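Probable sugar ABC transporter, sugar-binding protein (Streptococcus pneumoniae, PDB 2W7Y) probably acts as the extracellular solute-binding component of a sugar ABC transporter, and binds the blood group A-trisaccharide. Local coordinates at residues D64-E69 against L329-S334; D184-M189 against M247-A252; G197-G202 against S266-E271. All coordinates share one frame; numbering follows the deposited sequence.

Interaction 1 (D64-E69 against L329-S334); sequences DKFAEE and LKYMTS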
loop_
_atom_site.group_PDB
_atom_site.type_symbol
_atom_site.label_atom_id
_atom_site.label_comp_id
_atom_site.label_asym_id
_atom_site.label_seq_id
_atom_site.Cartn_x
_atom_site.Cartn_y
_atom_site.Cartn_z
ATOM N N ASP A 64 16.027 16.428 -5.904
ATOM C CA ASP A 64 16.784 17.667 -6.121
ATOM C C ASP A 64 17.855 17.532 -7.209
ATOM O O ASP A 64 18.458 18.520 -7.624
ATOM C CB ASP A 64 17.338 18.256 -4.805
ATOM C CG ASP A 64 18.111 17.253 -3.981
ATOM O OD1 ASP A 64 18.622 16.269 -4.550
ATOM O OD2 ASP A 64 18.209 17.458 -2.753
ATOM N N LYS A 65 18.065 16.299 -7.661
ATOM C CA LYS A 65 18.844 15.997 -8.854
ATOM C C LYS A 65 18.039 16.360 -10.108
ATOM O O LYS A 65 18.604 16.821 -11.106
ATOM C CB LYS A 65 19.236 14.516 -8.829
ATOM C CG LYS A 65 19.632 13.868 -10.145
ATOM C CD LYS A 65 20.092 12.441 -9.861
ATOM C CE LYS A 65 19.625 11.463 -10.924
ATOM N NZ LYS A 65 19.804 10.048 -10.480
ATOM N N PHE A 66 16.723 16.155 -10.041
ATOM C CA PHE A 66 15.793 16.639 -11.066
ATOM C C PHE A 66 15.769 18.170 -11.091
ATOM O O PHE A 66 15.738 18.776 -12.161
ATOM C CB PHE A 66 14.379 16.083 -10.830
ATOM C CG PHE A 66 13.337 16.635 -11.772
ATOM C CD1 PHE A 66 13.084 16.014 -12.991
ATOM C CD2 PHE A 66 12.604 17.770 -11.438
ATOM C CE1 PHE A 66 12.127 16.513 -13.862
ATOM C CE2 PHE A 66 11.642 18.282 -12.311
ATOM C CZ PHE A 66 11.405 17.651 -13.522
ATOM N N ALA A 67 15.783 18.783 -9.907
ATOM C CA ALA A 67 15.783 20.239 -9.774
ATOM C C ALA A 67 17.007 20.889 -10.427
ATOM O O ALA A 67 16.883 21.911 -11.106
ATOM C CB ALA A 67 15.678 20.633 -8.310
ATOM N N GLU A 68 18.179 20.287 -10.224
ATOM C CA GLU A 68 19.435 20.776 -10.804
ATOM C C GLU A 68 19.499 20.545 -12.316
ATOM O O GLU A 68 20.160 21.288 -13.046
ATOM C CB GLU A 68 20.639 20.122 -10.114
ATOM C CG GLU A 68 20.864 20.570 -8.669
ATOM C CD GLU A 68 21.134 22.065 -8.538
ATOM O OE1 GLU A 68 22.054 22.576 -9.222
ATOM O OE2 GLU A 68 20.425 22.728 -7.744
ATOM N N GLU A 69 18.797 19.506 -12.764
ATOM C CA GLU A 69 18.659 19.154 -14.174
ATOM C C GLU A 69 17.835 20.205 -14.918
ATOM O O GLU A 69 17.939 20.337 -16.140
ATOM C CB GLU A 69 17.955 17.801 -14.261
ATOM C CG GLU A 69 18.275 16.946 -15.459
ATOM C CD GLU A 69 17.628 15.577 -15.343
ATOM O OE1 GLU A 69 18.354 14.600 -15.056
ATOM O OE2 GLU A 69 16.388 15.482 -15.508
ATOM N N LEU A 329 7.131 13.416 -13.781
ATOM C CA LEU A 329 6.502 12.106 -13.926
ATOM C C LEU A 329 7.335 11.201 -14.840
ATOM O O LEU A 329 7.583 10.045 -14.511
ATOM C CB LEU A 329 5.073 12.257 -14.471
ATOM C CG LEU A 329 4.355 11.011 -15.006
ATOM C CD1 LEU A 329 4.095 10.003 -13.897
ATOM C CD2 LEU A 329 3.058 11.380 -15.709
ATOM N N LYS A 330 7.752 11.748 -15.983
ATOM C CA LYS A 330 8.632 11.079 -16.942
ATOM C C LYS A 330 9.951 10.647 -16.292
ATOM O O LYS A 330 10.435 9.533 -16.519
ATOM C CB LYS A 330 8.898 12.030 -18.118
ATOM C CG LYS A 330 9.985 11.612 -19.102
ATOM C CD LYS A 330 9.397 10.959 -20.339
ATOM C CE LYS A 330 10.305 11.143 -21.541
ATOM N NZ LYS A 330 10.195 12.515 -22.117
ATOM N N TYR A 331 10.520 11.541 -15.486
ATOM C CA TYR A 331 11.790 11.310 -14.802
ATOM C C TYR A 331 11.705 10.186 -13.757
ATOM O O TYR A 331 12.516 9.255 -13.770
ATOM C CB TYR A 331 12.271 12.621 -14.174
ATOM C CG TYR A 331 13.434 12.503 -13.216
ATOM C CD1 TYR A 331 14.750 12.466 -13.682
ATOM C CD2 TYR A 331 13.221 12.453 -11.835
ATOM C CE1 TYR A 331 15.826 12.369 -12.797
ATOM C CE2 TYR A 331 14.282 12.353 -10.945
ATOM C CZ TYR A 331 15.581 12.316 -11.430
ATOM O OH TYR A 331 16.634 12.221 -10.550
HETATM N N MSE A 332 10.716 10.277 -12.866
HETATM C CA MSE A 332 10.541 9.308 -11.777
HETATM C C MSE A 332 10.193 7.917 -12.287
HETATM O O MSE A 332 10.279 6.932 -11.558
HETATM C CB MSE A 332 9.457 9.783 -10.806
HETATM C CG MSE A 332 9.862 10.963 -9.934
HETATM SE SE MSE A 332 11.514 10.692 -8.913
HETATM C CE MSE A 332 10.948 9.220 -7.759
ATOM N N THR A 333 9.822 7.860 -13.556
ATOM C CA THR A 333 9.284 6.669 -14.186
ATOM C C THR A 333 10.249 6.147 -15.277
ATOM O O THR A 333 9.987 5.141 -15.942
ATOM C CB THR A 333 7.816 6.971 -14.630
ATOM O OG1 THR A 333 6.910 6.468 -13.635
ATOM C CG2 THR A 333 7.461 6.398 -15.961
ATOM N N SER A 334 11.394 6.819 -15.404
ATOM C CA SER A 334 12.426 6.454 -16.376
ATOM C C SER A 334 13.226 5.211 -15.968
ATOM O O SER A 334 13.280 4.852 -14.789
ATOM C CB SER A 334 13.374 7.634 -16.626
ATOM O OG SER A 334 14.091 7.975 -15.454
#
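Y331 reaches from helix 319-332 to helix 54-69 and meets K65, F66 and E69 there. With CG anti to the backbone N (chi1 169°), the ring is carried out to helix 54-69. CB of Y331 comes first and lies 3.7 Å from F66 CD1. The next atom, Y331 CG, is closer still to F66 CD1, at 3.5 Å. Farther out, CD2 and CE2 of Y331 run beneath F66 CB. That methylene sits over one face of the tyrosine ring, 4.0 Å from F66 CB to the Y331 centroid, as a CH-pi contact. The two rings themselves meet obliquely, with planes at 54°, and the side chains run antiparallel alongside each other. On the other long side, Y331 CD1 approaches E69 OE2 at 3.9 Å. The carboxylate plane of E69 is turned steeply against the ring. At the tip, Y331 OH is hydrogen-bonded to the backbone O of L62, on helix 54-69. The aliphatic chain of K65 passes across the tip, with K65 CE 3.1 Å from Y331 OH. The root of the tyrosine is also engaged: Y331 O accepts both S334 N and S334 OG, the latter at 2.6 Å. S334 is the N-cap of the next helix. F66 also meets the rings of F77 and F328, both edge-to-face. Helix 54-69 links the neighbouring parallel strands 39-44 and 76-81, so this is helix-to-helix packing on the beta-alpha-beta crossover of one lobe of a solute-binding protein.

Interaction 2 (D184-M189 against M247-A252); sequences DFTQAM and MKEIQA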
loop_
_atom_site.group_PDB
_atom_site.type_symbol
_atom_site.label_atom_id
_atom_site.label_comp_id
_atom_site.label_asym_id
_atom_site.label_seq_id
_atom_site.Cartn_x
_atom_site.Cartn_y
_atom_site.Cartn_z
ATOM N N ASP A 184 -6.937 -22.336 8.877
ATOM C CA ASP A 184 -5.512 -22.661 9.038
ATOM C C ASP A 184 -4.725 -21.486 9.616
ATOM O O ASP A 184 -3.852 -21.672 10.468
ATOM C CB ASP A 184 -4.882 -23.072 7.700
ATOM C CG ASP A 184 -5.383 -24.417 7.190
ATOM O OD1 ASP A 184 -5.771 -25.287 8.000
ATOM O OD2 ASP A 184 -5.363 -24.605 5.956
ATOM N N PHE A 185 -5.029 -20.285 9.129
ATOM C CA PHE A 185 -4.403 -19.050 9.596
ATOM C C PHE A 185 -4.737 -18.761 11.061
ATOM O O PHE A 185 -3.847 -18.448 11.848
ATOM C CB PHE A 185 -4.819 -17.880 8.694
ATOM C CG PHE A 185 -4.595 -16.518 9.304
ATOM C CD1 PHE A 185 -3.307 -16.036 9.525
ATOM C CD2 PHE A 185 -5.678 -15.709 9.640
ATOM C CE1 PHE A 185 -3.099 -14.787 10.079
ATOM C CE2 PHE A 185 -5.479 -14.444 10.196
ATOM C CZ PHE A 185 -4.188 -13.985 10.416
ATOM N N THR A 186 -6.019 -18.871 11.413
ATOM C CA THR A 186 -6.487 -18.626 12.777
ATOM C C THR A 186 -5.979 -19.676 13.762
ATOM O O THR A 186 -5.722 -19.361 14.923
ATOM C CB THR A 186 -8.031 -18.569 12.861
ATOM O OG1 THR A 186 -8.583 -19.836 12.481
ATOM C CG2 THR A 186 -8.587 -17.468 11.961
ATOM N N GLN A 187 -5.851 -20.918 13.298
ATOM C CA GLN A 187 -5.289 -22.004 14.111
ATOM C C GLN A 187 -3.786 -21.824 14.335
ATOM O O GLN A 187 -3.267 -22.156 15.399
ATOM C CB GLN A 187 -5.601 -23.375 13.496
ATOM C CG GLN A 187 -7.075 -23.764 13.610
ATOM C CD GLN A 187 -7.514 -24.858 12.647
ATOM O OE1 GLN A 187 -8.682 -24.914 12.253
ATOM N NE2 GLN A 187 -6.590 -25.736 12.275
ATOM N N ALA A 188 -3.103 -21.279 13.328
ATOM C CA ALA A 188 -1.685 -20.936 13.433
ATOM C C ALA A 188 -1.487 -19.794 14.425
ATOM O O ALA A 188 -0.563 -19.815 15.241
ATOM C CB ALA A 188 -1.125 -20.564 12.066
HETATM N N MSE A 189 -2.375 -18.806 14.346
HETATM C CA MSE A 189 -2.375 -17.664 15.255
HETATM C C MSE A 189 -2.661 -18.057 16.700
HETATM O O MSE A 189 -2.019 -17.551 17.617
HETATM C CB MSE A 189 -3.376 -16.610 14.778
HETATM C CG MSE A 189 -2.766 -15.284 14.338
HETATM SE SE MSE A 189 -1.209 -15.347 13.154
HETATM C CE MSE A 189 0.244 -15.401 14.437
HETATM N N MSE A 247 -12.844 -9.499 12.215
HETATM C CA MSE A 247 -13.178 -8.931 13.524
HETATM C C MSE A 247 -13.060 -9.930 14.674
HETATM O O MSE A 247 -12.630 -9.568 15.764
HETATM C CB MSE A 247 -14.586 -8.334 13.508
HETATM C CG MSE A 247 -14.688 -7.017 12.770
HETATM SE SE MSE A 247 -16.512 -6.348 12.721
HETATM C CE MSE A 247 -16.146 -4.556 12.060
ATOM N N LYS A 248 -13.456 -11.177 14.427
ATOM C CA LYS A 248 -13.306 -12.261 15.401
ATOM C C LYS A 248 -11.835 -12.547 15.687
ATOM O O LYS A 248 -11.451 -12.791 16.837
ATOM C CB LYS A 248 -13.990 -13.536 14.898
ATOM C CG LYS A 248 -15.497 -13.573 15.104
ATOM C CD LYS A 248 -16.132 -14.718 14.329
ATOM C CE LYS A 248 -15.696 -16.084 14.854
ATOM N NZ LYS A 248 -16.155 -17.197 13.970
ATOM N N GLU A 249 -11.022 -12.516 14.632
ATOM C CA GLU A 249 -9.584 -12.745 14.744
ATOM C C GLU A 249 -8.864 -11.567 15.402
ATOM O O GLU A 249 -7.938 -11.761 16.190
ATOM C CB GLU A 249 -8.979 -13.070 13.372
ATOM C CG GLU A 249 -7.516 -13.512 13.399
ATOM C CD GLU A 249 -7.226 -14.633 14.392
ATOM O OE1 GLU A 249 -6.078 -14.699 14.869
ATOM O OE2 GLU A 249 -8.125 -15.444 14.701
ATOM N N ILE A 250 -9.306 -10.355 15.083
ATOM C CA ILE A 250 -8.779 -9.133 15.692
ATOM C C ILE A 250 -9.112 -9.061 17.194
ATOM O O ILE A 250 -8.302 -8.578 17.996
ATOM C CB ILE A 250 -9.289 -7.874 14.930
ATOM C CG1 ILE A 250 -8.321 -7.453 13.814
ATOM C CG2 ILE A 250 -9.451 -6.690 15.863
ATOM C CD1 ILE A 250 -7.881 -8.546 12.841
ATOM N N GLN A 251 -10.294 -9.554 17.565
ATOM C CA GLN A 251 -10.713 -9.594 18.966
ATOM C C GLN A 251 -9.919 -10.651 19.741
ATOM O O GLN A 251 -9.496 -10.412 20.872
ATOM C CB GLN A 251 -12.218 -9.852 19.069
ATOM C CG GLN A 251 -12.840 -9.400 20.386
ATOM C CD GLN A 251 -14.351 -9.478 20.370
ATOM O OE1 GLN A 251 -14.925 -10.554 20.221
ATOM N NE2 GLN A 251 -15.005 -8.335 20.529
ATOM N N ALA A 252 -9.708 -11.804 19.109
ATOM C CA ALA A 252 -8.880 -12.876 19.660
ATOM C C ALA A 252 -7.413 -12.458 19.761
ATOM O O ALA A 252 -6.681 -12.942 20.626
ATOM C CB ALA A 252 -9.013 -14.136 18.810
HETATM O O HOH W 1 -6.963 -17.251 16.316
#
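E249 reaches across from one helix to the other between two nearly parallel segments, 184-189 and 247-252, and touches F185, T186 and M189. The helices belong to the helical part of one lobe of the two-lobed solute-binding fold. The axes of the two segments come within 11.3 Å of each other, and the long acid side chain joins them. The van der Waals contacts run along its stem and round its carboxylate. E249 CG meets the ring of F185 at CE2, 3.9 Å away. The methyl CG2 of T186 lies against E249 OE2, while OG1 of T186 is hydrogen-bonded to D183 O within its own helix. CB and CG of M189, a selenomethionine, lie beside the other carboxylate oxygen, OE1. The side chain of M189 lies across that of E249.

The polar contacts keep the buried carboxylate satisfied. E249 OE1 forms a salt bridge with R193, farther along helix 182-193. This charge probably favours the ionised acid. No direct hydrogen bond joins the two segments. Instead, E249 OE2 is linked to 184-189 through one water. That water donates to E249 OE2 at 2.7 Å and also to the backbone O of T186 at 2.8 Å.

Interaction 3 (G197-G202 against S266-E271); sequences GVYAFG and SKDFQE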
loop_
_atom_site.group_PDB
_atom_site.type_symbol
_atom_site.label_atom_id
_atom_site.label_comp_id
_atom_site.label_asym_id
_atom_site.label_seq_id
_atom_site.Cartn_x
_atom_site.Cartn_y
_atom_site.Cartn_z
ATOM N N GLY A 197 5.433 -13.839 25.590
ATOM C CA GLY A 197 6.499 -12.949 25.154
ATOM C C GLY A 197 6.195 -12.366 23.790
ATOM O O GLY A 197 6.685 -11.286 23.447
ATOM N N VAL A 198 5.385 -13.085 23.013
ATOM C CA VAL A 198 4.999 -12.649 21.671
ATOM C C VAL A 198 3.486 -12.514 21.499
ATOM O O VAL A 198 2.707 -13.286 22.070
ATOM C CB VAL A 198 5.572 -13.576 20.548
ATOM C CG1 VAL A 198 7.091 -13.682 20.645
ATOM C CG2 VAL A 198 4.928 -14.961 20.577
ATOM N N TYR A 199 3.078 -11.515 20.721
ATOM C CA TYR A 199 1.708 -11.434 20.236
ATOM C C TYR A 199 1.673 -11.855 18.770
ATOM O O TYR A 199 2.709 -11.879 18.100
ATOM C CB TYR A 199 1.101 -10.040 20.461
ATOM C CG TYR A 199 1.785 -8.887 19.750
ATOM C CD1 TYR A 199 2.901 -8.255 20.309
ATOM C CD2 TYR A 199 1.291 -8.402 18.540
ATOM C CE1 TYR A 199 3.523 -7.184 19.665
ATOM C CE2 TYR A 199 1.903 -7.329 17.888
ATOM C CZ TYR A 199 3.017 -6.727 18.456
ATOM O OH TYR A 199 3.621 -5.671 17.809
ATOM N N ALA A 200 0.489 -12.210 18.282
ATOM C CA ALA A 200 0.342 -12.774 16.945
ATOM C C ALA A 200 0.697 -11.763 15.846
ATOM O O ALA A 200 1.678 -11.944 15.116
ATOM C CB ALA A 200 -1.061 -13.320 16.758
ATOM N N PHE A 201 -0.092 -10.696 15.752
ATOM C CA PHE A 201 0.131 -9.636 14.772
ATOM C C PHE A 201 -0.340 -8.280 15.289
ATOM O O PHE A 201 -1.143 -8.202 16.225
ATOM C CB PHE A 201 -0.555 -9.968 13.433
ATOM C CG PHE A 201 -2.029 -10.281 13.551
ATOM C CD1 PHE A 201 -2.467 -11.598 13.695
ATOM C CD2 PHE A 201 -2.981 -9.262 13.496
ATOM C CE1 PHE A 201 -3.829 -11.897 13.802
ATOM C CE2 PHE A 201 -4.344 -9.547 13.601
ATOM C CZ PHE A 201 -4.771 -10.870 13.755
ATOM N N GLY A 202 0.171 -7.214 14.681
ATOM C CA GLY A 202 -0.350 -5.873 14.924
ATOM C C GLY A 202 -1.650 -5.649 14.172
ATOM O O GLY A 202 -1.764 -6.003 12.998
ATOM N N SER A 266 6.410 -2.364 12.920
ATOM C CA SER A 266 7.617 -2.817 12.235
ATOM C C SER A 266 8.751 -3.128 13.208
ATOM O O SER A 266 9.400 -4.168 13.094
ATOM C CB SER A 266 8.075 -1.774 11.214
ATOM O OG SER A 266 9.210 -2.228 10.496
ATOM N N LYS A 267 8.969 -2.222 14.160
ATOM C CA LYS A 267 10.023 -2.351 15.164
ATOM C C LYS A 267 9.871 -3.641 15.975
ATOM O O LYS A 267 10.826 -4.409 16.096
ATOM C CB LYS A 267 10.020 -1.125 16.082
ATOM C CG LYS A 267 11.297 -0.910 16.871
ATOM C CD LYS A 267 11.370 0.529 17.389
ATOM C CE LYS A 267 12.449 0.704 18.442
ATOM N NZ LYS A 267 12.022 0.185 19.777
ATOM N N ASP A 268 8.663 -3.873 16.497
ATOM C CA ASP A 268 8.342 -5.069 17.285
ATOM C C ASP A 268 8.667 -6.343 16.529
ATOM O O ASP A 268 9.231 -7.279 17.096
ATOM C CB ASP A 268 6.857 -5.086 17.665
ATOM C CG ASP A 268 6.555 -4.273 18.909
ATOM O OD1 ASP A 268 7.497 -3.759 19.552
ATOM O OD2 ASP A 268 5.358 -4.160 19.246
ATOM N N PHE A 269 8.310 -6.357 15.246
ATOM C CA PHE A 269 8.520 -7.505 14.378
ATOM C C PHE A 269 10.004 -7.764 14.121
ATOM O O PHE A 269 10.447 -8.912 14.164
ATOM C CB PHE A 269 7.759 -7.320 13.062
ATOM C CG PHE A 269 7.780 -8.530 12.178
ATOM C CD1 PHE A 269 7.139 -9.706 12.564
ATOM C CD2 PHE A 269 8.434 -8.495 10.957
ATOM C CE1 PHE A 269 7.161 -10.826 11.746
ATOM C CE2 PHE A 269 8.456 -9.610 10.135
ATOM C CZ PHE A 269 7.822 -10.778 10.532
ATOM N N GLN A 270 10.755 -6.692 13.870
ATOM C CA GLN A 270 12.213 -6.744 13.710
ATOM C C GLN A 270 12.906 -7.284 14.956
ATOM O O GLN A 270 13.965 -7.908 14.863
ATOM C CB GLN A 270 12.769 -5.348 13.403
ATOM C CG GLN A 270 12.376 -4.786 12.043
ATOM C CD GLN A 270 12.798 -3.336 11.844
ATOM O OE1 GLN A 270 12.026 -2.516 11.339
ATOM N NE2 GLN A 270 14.025 -3.017 12.233
ATOM N N GLU A 271 12.300 -7.034 16.116
ATOM C CA GLU A 271 12.867 -7.422 17.404
ATOM C C GLU A 271 12.346 -8.775 17.896
ATOM O O GLU A 271 12.705 -9.226 18.982
ATOM C CB GLU A 271 12.612 -6.327 18.446
ATOM C CG GLU A 271 13.359 -5.019 18.170
ATOM C CD GLU A 271 13.033 -3.905 19.159
ATOM O OE1 GLU A 271 12.054 -4.030 19.930
ATOM O OE2 GLU A 271 13.764 -2.890 19.161
#
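Two first torsions bring Y199 and D268 together. In Y199, CG stands between the backbone N and the carbonyl carbon (chi1 62°), and the ring extends toward helix 262-270. In D268, CG lies beside the backbone N (chi1 -84°), and the carboxylate hangs off that helix toward the tyrosine tip. The contact is a strand-to-helix tie on the surface of one lobe of the two-lobed solute-binding fold. It rests on a single hydrogen bond, from Y199 OH to D268 OD2, 2.7 Å long.

The acceptor oxygen lies near the plane of the tyrosine ring, at its edge. It is on the CE1 side, with Y199 CE1 3.6 Å from D268 OD2. The carboxylate plane is turned 73° from the ring, and the two side chains meet nearly perpendicular. D268 uses the anti lone pair of OD2, the one away from OD1. This draws the hydroxyl in beside the aspartate stem. The other end of the tyrosine is fixed by the backbone: Y199 is hydrogen-bonded to K273 and A275, in the chain just after the helix. The side chain of D268 also touches K273. The same helix end holds more charge. K267 NZ pairs with E271 OE2 at 3.6 Å, and E271 OE1 forms a salt bridge with K273.

The side chain of D268 is about 14 Å from the bound 2-acetamido-2-deoxy-alpha-D-galactopyranose, so the bond lies away from that sugar. Beyond the acceptor oxygen, the closest aspartate atom to the phenol oxygen is the methylene carbon: Y199 OH is 3.3 Å from D268 CB.

In the fold
From the N terminus, helix 54-69 opens the longest loop. Interaction 1 closes it only at helix 319-332, some 260 residues later. Interactions 2 and 3 both nest inside that loop. Their own segments alternate along the chain: 184-189, 197-202, 247-252, 266-271. The two loops therefore cross. They also touch in space, where M189 CE meets A200 CB at 3.4 Å and F201 lies against M189, E249 and I250. Strand 199-201 thus ties helices 182-193 and 237-252 to helix 262-270. Interaction 1 lies on the opposite side of the chain's centre from interaction 2, with centres 45 Å apart, and joins helices of the other lobe.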